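PDB 4H0O: acetate kinase from Entamoeba histolytica, which interconverts acetate and acetyl phosphate, probably with pyrophosphate and phosphate taking the part that ATP and ADP play in most related acetate kinases. Local coordinates for residues K29-S33 with D34-C38; E56-N60 with G61-K65; L79-Q82 with F83-N87. All blocks are in the same frame, centred on the assembly; numbering follows the deposited sequence.

Contact 1: residues K29-S33 with D34-C38; sequences KVFCS and DNIVC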
loop_
_atom_site.group_PDB
_atom_site.type_symbol
_atom_site.label_atom_id
_atom_site.label_comp_id
_atom_site.label_asym_id
_atom_site.label_seq_id
_atom_site.Cartn_x
_atom_site.Cartn_y
_atom_site.Cartn_z
ATOM N N LYS B 29 -14.335 18.344 -29.559
ATOM C CA LYS B 29 -14.857 19.669 -29.270
ATOM C C LYS B 29 -13.948 20.713 -29.905
ATOM O O LYS B 29 -12.749 20.481 -30.075
ATOM C CB LYS B 29 -14.950 19.901 -27.759
ATOM C CG LYS B 29 -16.022 19.085 -27.051
ATOM C CD LYS B 29 -16.173 19.526 -25.599
ATOM C CE LYS B 29 -17.163 18.655 -24.839
ATOM N NZ LYS B 29 -18.553 18.793 -25.357
ATOM N N VAL B 30 -14.524 21.855 -30.272
ATOM C CA VAL B 30 -13.733 22.983 -30.746
ATOM C C VAL B 30 -13.935 24.162 -29.802
ATOM O O VAL B 30 -15.070 24.501 -29.455
ATOM C CB VAL B 30 -14.105 23.393 -32.188
ATOM C CG1 VAL B 30 -13.224 24.547 -32.655
ATOM C CG2 VAL B 30 -13.956 22.212 -33.129
ATOM N N PHE B 31 -12.834 24.775 -29.374
ATOM C CA PHE B 31 -12.913 25.901 -28.451
ATOM C C PHE B 31 -12.490 27.218 -29.094
ATOM O O PHE B 31 -11.526 27.269 -29.863
ATOM C CB PHE B 31 -12.054 25.647 -27.207
ATOM C CG PHE B 31 -12.553 24.528 -26.339
ATOM C CD1 PHE B 31 -13.476 24.770 -25.331
ATOM C CD2 PHE B 31 -12.090 23.235 -26.520
ATOM C CE1 PHE B 31 -13.930 23.739 -24.526
ATOM C CE2 PHE B 31 -12.539 22.200 -25.719
ATOM C CZ PHE B 31 -13.461 22.452 -24.722
ATOM N N CYS B 32 -13.224 28.278 -28.772
ATOM C CA CYS B 32 -12.818 29.636 -29.108
ATOM C C CYS B 32 -13.015 30.503 -27.870
ATOM O O CYS B 32 -14.150 30.760 -27.461
ATOM C CB CYS B 32 -13.636 30.182 -30.278
ATOM S SG CYS B 32 -13.004 31.736 -30.954
ATOM N N SER B 33 -11.904 30.938 -27.276
ATOM C CA SER B 33 -11.921 31.660 -26.000
ATOM C C SER B 33 -12.705 30.921 -24.918
ATOM O O SER B 33 -13.736 31.407 -24.449
ATOM C CB SER B 33 -12.462 33.085 -26.168
ATOM O OG SER B 33 -11.460 33.950 -26.671
ATOM N N ASP B 34 -12.214 29.742 -24.544
ATOM C CA ASP B 34 -12.794 28.941 -23.463
ATOM C C ASP B 34 -14.258 28.533 -23.665
ATOM O O ASP B 34 -14.909 28.078 -22.724
ATOM C CB ASP B 34 -12.630 29.650 -22.111
ATOM C CG ASP B 34 -11.174 29.884 -21.743
ATOM O OD1 ASP B 34 -10.318 29.071 -22.150
ATOM O OD2 ASP B 34 -10.890 30.880 -21.045
ATOM N N ASN B 35 -14.772 28.684 -24.883
ATOM C CA ASN B 35 -16.146 28.277 -25.173
ATOM C C ASN B 35 -16.247 27.323 -26.364
ATOM O O ASN B 35 -15.470 27.417 -27.316
ATOM C CB ASN B 35 -17.038 29.499 -25.397
ATOM C CG ASN B 35 -18.514 29.153 -25.384
ATOM O OD1 ASN B 35 -19.038 28.582 -26.341
ATOM N ND2 ASN B 35 -19.195 29.505 -24.300
ATOM N N ILE B 36 -17.215 26.413 -26.297
ATOM C CA ILE B 36 -17.432 25.418 -27.342
ATOM C C ILE B 36 -18.242 25.999 -28.500
ATOM O O ILE B 36 -19.320 26.555 -28.293
ATOM C CB ILE B 36 -18.170 24.187 -26.779
ATOM C CG1 ILE B 36 -17.407 23.615 -25.581
ATOM C CG2 ILE B 36 -18.351 23.132 -27.855
ATOM C CD1 ILE B 36 -18.118 22.471 -24.885
ATOM N N VAL B 37 -17.714 25.865 -29.714
ATOM C CA VAL B 37 -18.389 26.365 -30.908
ATOM C C VAL B 37 -18.900 25.212 -31.768
ATOM O O VAL B 37 -19.855 25.368 -32.530
ATOM C CB VAL B 37 -17.466 27.280 -31.743
ATOM C CG1 VAL B 37 -17.044 28.482 -30.926
ATOM C CG2 VAL B 37 -16.239 26.520 -32.216
ATOM N N CYS B 38 -18.257 24.056 -31.631
ATOM C CA CYS B 38 -18.646 22.859 -32.365
ATOM C C CYS B 38 -18.221 21.619 -31.585
ATOM O O CYS B 38 -17.196 21.633 -30.898
ATOM C CB CYS B 38 -18.005 22.854 -33.756
ATOM S SG CYS B 38 -18.717 21.659 -34.916
#

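Contact 2: residues E56-N60 with G61-K65; sequences EHHLN and GQIIK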
loop_
_atom_site.group_PDB
_atom_site.type_symbol
_atom_site.label_atom_id
_atom_site.label_comp_id
_atom_site.label_asym_id
_atom_site.label_seq_id
_atom_site.Cartn_x
_atom_site.Cartn_y
_atom_site.Cartn_z
ATOM N N GLU B 56 -22.971 12.728 -35.188
ATOM C CA GLU B 56 -23.854 13.817 -34.802
ATOM C C GLU B 56 -23.040 15.068 -34.505
ATOM O O GLU B 56 -22.220 15.083 -33.588
ATOM C CB GLU B 56 -24.696 13.431 -33.584
ATOM C CG GLU B 56 -25.596 14.548 -33.068
ATOM C CD GLU B 56 -26.669 14.043 -32.120
ATOM O OE1 GLU B 56 -26.786 12.809 -31.953
ATOM O OE2 GLU B 56 -27.399 14.878 -31.545
ATOM N N HIS B 57 -23.265 16.118 -35.285
ATOM C CA HIS B 57 -22.555 17.370 -35.069
ATOM C C HIS B 57 -23.440 18.410 -34.390
ATOM O O HIS B 57 -24.595 18.604 -34.774
ATOM C CB HIS B 57 -22.011 17.911 -36.391
ATOM C CG HIS B 57 -20.932 17.067 -36.990
ATOM N ND1 HIS B 57 -19.624 17.112 -36.560
ATOM C CD2 HIS B 57 -20.965 16.159 -37.996
ATOM C CE1 HIS B 57 -18.898 16.269 -37.272
ATOM N NE2 HIS B 57 -19.688 15.680 -38.151
ATOM N N HIS B 58 -22.893 19.060 -33.368
ATOM C CA HIS B 58 -23.560 20.180 -32.721
ATOM C C HIS B 58 -22.803 21.456 -33.075
ATOM O O HIS B 58 -21.644 21.636 -32.692
ATOM C CB HIS B 58 -23.643 19.967 -31.204
ATOM C CG HIS B 58 -24.547 18.835 -30.809
ATOM N ND1 HIS B 58 -24.749 18.467 -29.491
ATOM C CD2 HIS B 58 -25.300 18.001 -31.553
ATOM C CE1 HIS B 58 -25.589 17.450 -29.452
ATOM N NE2 HIS B 58 -25.942 17.143 -30.685
ATOM N N LEU B 59 -23.462 22.323 -33.839
ATOM C CA LEU B 59 -22.826 23.512 -34.395
ATOM C C LEU B 59 -23.749 24.720 -34.287
ATOM O O LEU B 59 -24.822 24.743 -34.897
ATOM C CB LEU B 59 -22.449 23.266 -35.859
ATOM C CG LEU B 59 -21.944 24.452 -36.684
ATOM C CD1 LEU B 59 -20.707 25.067 -36.049
ATOM C CD2 LEU B 59 -21.658 24.022 -38.119
ATOM N N ASN B 60 -23.320 25.705 -33.503
ATOM C CA ASN B 60 -24.098 26.915 -33.269
ATOM C C ASN B 60 -25.534 26.600 -32.876
ATOM O O ASN B 60 -25.837 26.373 -31.705
ATOM C CB ASN B 60 -24.076 27.813 -34.508
ATOM C CG ASN B 60 -24.617 29.202 -34.231
ATOM O OD1 ASN B 60 -24.490 29.719 -33.122
ATOM N ND2 ASN B 60 -25.224 29.813 -35.242
ATOM N N GLY B 61 -26.412 26.590 -33.871
ATOM C CA GLY B 61 -27.813 26.293 -33.667
ATOM C C GLY B 61 -28.161 24.887 -33.215
ATOM O O GLY B 61 -28.703 24.711 -32.123
ATOM N N GLN B 62 -27.927 23.879 -34.053
ATOM C CA GLN B 62 -28.470 22.553 -33.748
ATOM C C GLN B 62 -27.683 21.317 -34.200
ATOM O O GLN B 62 -26.453 21.319 -34.250
ATOM C CB GLN B 62 -29.912 22.449 -34.261
ATOM C CG GLN B 62 -30.619 21.162 -33.868
ATOM C CD GLN B 62 -32.088 21.168 -34.244
ATOM O OE1 GLN B 62 -32.615 22.173 -34.722
ATOM N NE2 GLN B 62 -32.758 20.041 -34.030
ATOM N N ILE B 63 -28.434 20.263 -34.514
ATOM C CA ILE B 63 -27.913 18.923 -34.744
ATOM C C ILE B 63 -27.785 18.604 -36.234
ATOM O O ILE B 63 -28.755 18.717 -36.986
ATOM C CB ILE B 63 -28.826 17.864 -34.077
ATOM C CG1 ILE B 63 -28.681 17.898 -32.552
ATOM C CG2 ILE B 63 -28.517 16.472 -34.598
ATOM C CD1 ILE B 63 -29.536 18.940 -31.852
ATOM N N ILE B 64 -26.586 18.206 -36.651
ATOM C CA ILE B 64 -26.333 17.813 -38.035
ATOM C C ILE B 64 -25.860 16.363 -38.090
ATOM O O ILE B 64 -24.834 16.009 -37.504
ATOM C CB ILE B 64 -25.296 18.735 -38.706
ATOM C CG1 ILE B 64 -25.831 20.167 -38.769
ATOM C CG2 ILE B 64 -24.951 18.238 -40.103
ATOM C CD1 ILE B 64 -24.911 21.144 -39.474
ATOM N N LYS B 65 -26.616 15.527 -38.794
ATOM C CA LYS B 65 -26.331 14.100 -38.847
ATOM C C LYS B 65 -25.860 13.663 -40.229
ATOM O O LYS B 65 -26.582 13.802 -41.217
ATOM C CB LYS B 65 -27.567 13.303 -38.422
ATOM C CG LYS B 65 -28.079 13.664 -37.035
ATOM C CD LYS B 65 -29.355 12.911 -36.692
ATOM C CE LYS B 65 -29.758 13.136 -35.239
ATOM N NZ LYS B 65 -31.049 12.471 -34.901
#

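Contact 3: residues L79-Q82 with F83-N87; sequences LIIQ and FLKEN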
loop_
_atom_site.group_PDB
_atom_site.type_symbol
_atom_site.label_atom_id
_atom_site.label_comp_id
_atom_site.label_asym_id
_atom_site.label_seq_id
_atom_site.Cartn_x
_atom_site.Cartn_y
_atom_site.Cartn_z
ATOM N N LEU B 79 -13.140 12.379 -41.255
ATOM C CA LEU B 79 -14.463 12.866 -41.636
ATOM C C LEU B 79 -14.902 14.051 -40.770
ATOM O O LEU B 79 -15.630 14.932 -41.233
ATOM C CB LEU B 79 -15.493 11.729 -41.585
ATOM C CG LEU B 79 -15.719 10.933 -42.878
ATOM C CD1 LEU B 79 -14.408 10.510 -43.524
ATOM C CD2 LEU B 79 -16.587 9.710 -42.622
ATOM N N ILE B 80 -14.448 14.073 -39.519
ATOM C CA ILE B 80 -14.706 15.202 -38.628
ATOM C C ILE B 80 -13.998 16.458 -39.140
ATOM O O ILE B 80 -14.607 17.524 -39.260
ATOM C CB ILE B 80 -14.250 14.899 -37.182
ATOM C CG1 ILE B 80 -15.217 13.918 -36.510
ATOM C CG2 ILE B 80 -14.160 16.178 -36.362
ATOM C CD1 ILE B 80 -14.733 13.392 -35.169
ATOM N N ILE B 81 -12.708 16.315 -39.439
ATOM C CA ILE B 81 -11.892 17.395 -39.986
ATOM C C ILE B 81 -12.481 17.913 -41.299
ATOM O O ILE B 81 -12.508 19.121 -41.550
ATOM C CB ILE B 81 -10.435 16.914 -40.210
ATOM C CG1 ILE B 81 -9.752 16.643 -38.866
ATOM C CG2 ILE B 81 -9.638 17.927 -41.019
ATOM C CD1 ILE B 81 -8.406 15.954 -38.982
ATOM N N GLN B 82 -12.962 16.990 -42.126
ATOM C CA GLN B 82 -13.599 17.339 -43.390
ATOM C C GLN B 82 -14.879 18.151 -43.177
ATOM O O GLN B 82 -15.131 19.120 -43.894
ATOM C CB GLN B 82 -13.895 16.072 -44.196
ATOM C CG GLN B 82 -14.771 16.285 -45.420
ATOM C CD GLN B 82 -14.810 15.061 -46.316
ATOM O OE1 GLN B 82 -13.814 14.349 -46.455
ATOM N NE2 GLN B 82 -15.964 14.808 -46.926
ATOM N N PHE B 83 -15.676 17.756 -42.188
ATOM C CA PHE B 83 -16.914 18.458 -41.867
ATOM C C PHE B 83 -16.649 19.903 -41.462
ATOM O O PHE B 83 -17.383 20.809 -41.857
ATOM C CB PHE B 83 -17.662 17.739 -40.742
ATOM C CG PHE B 83 -18.779 18.549 -40.127
ATOM C CD1 PHE B 83 -20.044 18.561 -40.699
ATOM C CD2 PHE B 83 -18.570 19.279 -38.964
ATOM C CE1 PHE B 83 -21.074 19.297 -40.131
ATOM C CE2 PHE B 83 -19.595 20.018 -38.392
ATOM C CZ PHE B 83 -20.846 20.026 -38.976
ATOM N N LEU B 84 -15.609 20.106 -40.659
ATOM C CA LEU B 84 -15.275 21.433 -40.153
ATOM C C LEU B 84 -14.803 22.359 -41.275
ATOM O O LEU B 84 -15.102 23.555 -41.269
ATOM C CB LEU B 84 -14.219 21.330 -39.048
ATOM C CG LEU B 84 -14.647 20.509 -37.829
ATOM C CD1 LEU B 84 -13.468 20.198 -36.918
ATOM C CD2 LEU B 84 -15.740 21.233 -37.055
ATOM N N LYS B 85 -14.067 21.799 -42.234
ATOM C CA LYS B 85 -13.626 22.549 -43.404
ATOM C C LYS B 85 -14.822 22.976 -44.245
ATOM O O LYS B 85 -14.917 24.131 -44.658
ATOM C CB LYS B 85 -12.662 21.709 -44.247
ATOM C CG LYS B 85 -11.261 21.579 -43.665
ATOM C CD LYS B 85 -10.389 20.672 -44.529
ATOM C CE LYS B 85 -8.945 20.665 -44.049
ATOM N NZ LYS B 85 -8.093 19.747 -44.856
ATOM N N GLU B 86 -15.735 22.040 -44.488
ATOM C CA GLU B 86 -16.924 22.307 -45.295
ATOM C C GLU B 86 -17.874 23.319 -44.649
ATOM O O GLU B 86 -18.653 23.976 -45.340
ATOM C CB GLU B 86 -17.664 21.004 -45.621
ATOM C CG GLU B 86 -16.955 20.130 -46.653
ATOM C CD GLU B 86 -17.683 18.824 -46.922
ATOM O OE1 GLU B 86 -18.674 18.536 -46.217
ATOM O OE2 GLU B 86 -17.263 18.086 -47.839
ATOM N N ASN B 87 -17.809 23.446 -43.327
ATOM C CA ASN B 87 -18.636 24.423 -42.624
ATOM C C ASN B 87 -17.852 25.641 -42.132
ATOM O O ASN B 87 -18.320 26.376 -41.262
ATOM C CB ASN B 87 -19.397 23.765 -41.471
ATOM C CG ASN B 87 -20.564 22.925 -41.948
ATOM O OD1 ASN B 87 -21.707 23.385 -41.967
ATOM N ND2 ASN B 87 -20.281 21.688 -42.342
#

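Contact 1: residues K29-S33 with D34-C38
The F31 ring meets I36 obliquely, F31 CE1 3.6 Å from I36 CG1, while the D34 carbonyl carbon lies at the ring edge near CD1. F31 and I36 form a non-hydrogen-bonded pair in the beta hairpin of strands 26-31 and 36-44, their side chains side by side and pointing the same way. Around them, E391, L392 and L395 of helix 390-402 touch the F31 side chain. Farther from the turn, I36 CD1 lies against the lysine chain, 3.6 Å from K29 CD; the chain bends at its last torsion (chi4 -66°), keeping NZ close to the same methyl. The K29 side chain is about 7 Å from that of N20, a predicted magnesium ligand. At the tip, S33 and D34, both with positive phi, reverse the chain; C32 N binds N35 O at 2.8 Å, whereas the return bond from N35 N is weak. D34 OD1 forms a salt bridge with K399. The chain turns a corner at V37, consistent with a classic beta bulge opposite V30: V37 N gives its hydrogen to V30 O (3.0 Å) and V30 N to C38 O (2.8 Å). Beside these bonds, V30 CG1 packs 3.6 Å from V37 CG2.

Contact 2: residues E56-N60 with G61-K65
H57 N and I64 O form a short, nearly straight hydrogen bond (2.7 Å, 169° at the hydrogen) in the beta hairpin of strands 54-59 and 62-67. The reciprocal bond, I64 N to H57 O, completes this antiparallel hydrogen-bonded pair. Toward the turn the ladder slackens: L59 N reaches Q62 O at 3.2 Å, but the bond from Q62 N back to L59 O is weak, and N60 and G61 carry the chain round between them.

The two faces of the hairpin differ in character. On one, E56, H58 and I63 gather on the surface. H58 NE2 donates to E56 OE2 at 2.8 Å, the carboxylate oxygen lying almost in the imidazole plane, whereas the ring nitrogen approaches from above the carboxylate plane, 37° out of it. With CG anti to the backbone N (chi1 177°) and an extended chain beyond, E56 holds its carboxylate straight out from the strand, and the H58 ring leans back to meet it. The aliphatic chain of I63 lies beside this pair: its CG1 is 3.4 Å from H58 NE2 and also 3.4 Å from E56 OE2, while CG2 meets the glutamate methylene CG. The nearby carboxylate would be expected to favour a protonated imidazole at H58.

The face bearing H57, L59 and I64 is turned to helix 73-86. H57 CB packs against I64 CB. The ring is stacked on F83 of that helix, and a hydrogen bond with Y28 OH engages its ND1. L59 touches N87 and I89 beyond the helix. Within the hairpin, the edge of the H57 imidazole passes the I64 carbonyl, H57 CD2 standing 3.9 Å from I64 O.

Contact 3: residues L79-Q82 with F83-N87
The last turns of helix 73-86 and their C-terminal end form this contact, with four successive i to i+4 backbone bonds, from F83 N to L79 O through to E86 N to Q82 O, the last at 3.0 Å. Side chains one turn apart run alongside one another. I80 CG2 and L84 CD1 meet at 4.1 Å on the buried side, where L84 CG also sits 3.3 Å from I80 O. I81 CG2 touches the K85 CE methylene, and that extended chain ends with NZ hydrogen-bonded to the carbonyl oxygen of E143. On the exposed side Q82 and E86 point the same way, but Q82 NE2 and E86 OE2 stay 3.6 Å apart; the two ends are neighbours at van der Waals range, with their amide and carboxylate planes turned 54° against each other.

Beyond the helix, N87 leaves helical backbone angles. With CG beside the backbone N (chi1 -75°), its side chain folds back along the helix end. N87 ND2 donates to F83 O at 3.1 Å in a nearly straight bond (169°) with the acceptor in the amide plane, supplementing the weak bond that N87 N makes to the same oxygen. The amide nitrogen thereby comes over one face of the F83 ring, 3.3 Å above its plane and offset toward the rim.

The helix packs against the sheet: I80, F83 and L84 rest on Y28 of strand 26-31, F83 and L84 also reach C38 of strand 36-44, and I81 on another flank meets S140 and E143 of helix 129-143.

From the N terminus the three contacts follow in series, none nested in or crossing another. Contact 1 closes the hairpin between strands 26-31 and 36-44; contact 2 closes the next one, between strands 54-59 and 62-67, the latter the outermost strand on this side of the eight-stranded sheet within the chain. Strands 36-44 and 54-59 are sheet neighbours, joining the two hairpins, and V37 O lies 3.6 Å from L59 CD1. The chain then enters helix 73-86, whose end is contact 3, a helical contact that closes no loop. There F83 meets both hairpins: its CE2 lies 3.9 Å from C38 SG of contact 1, and its CE1 lies 4.0 Å from I64 CG2 of contact 2.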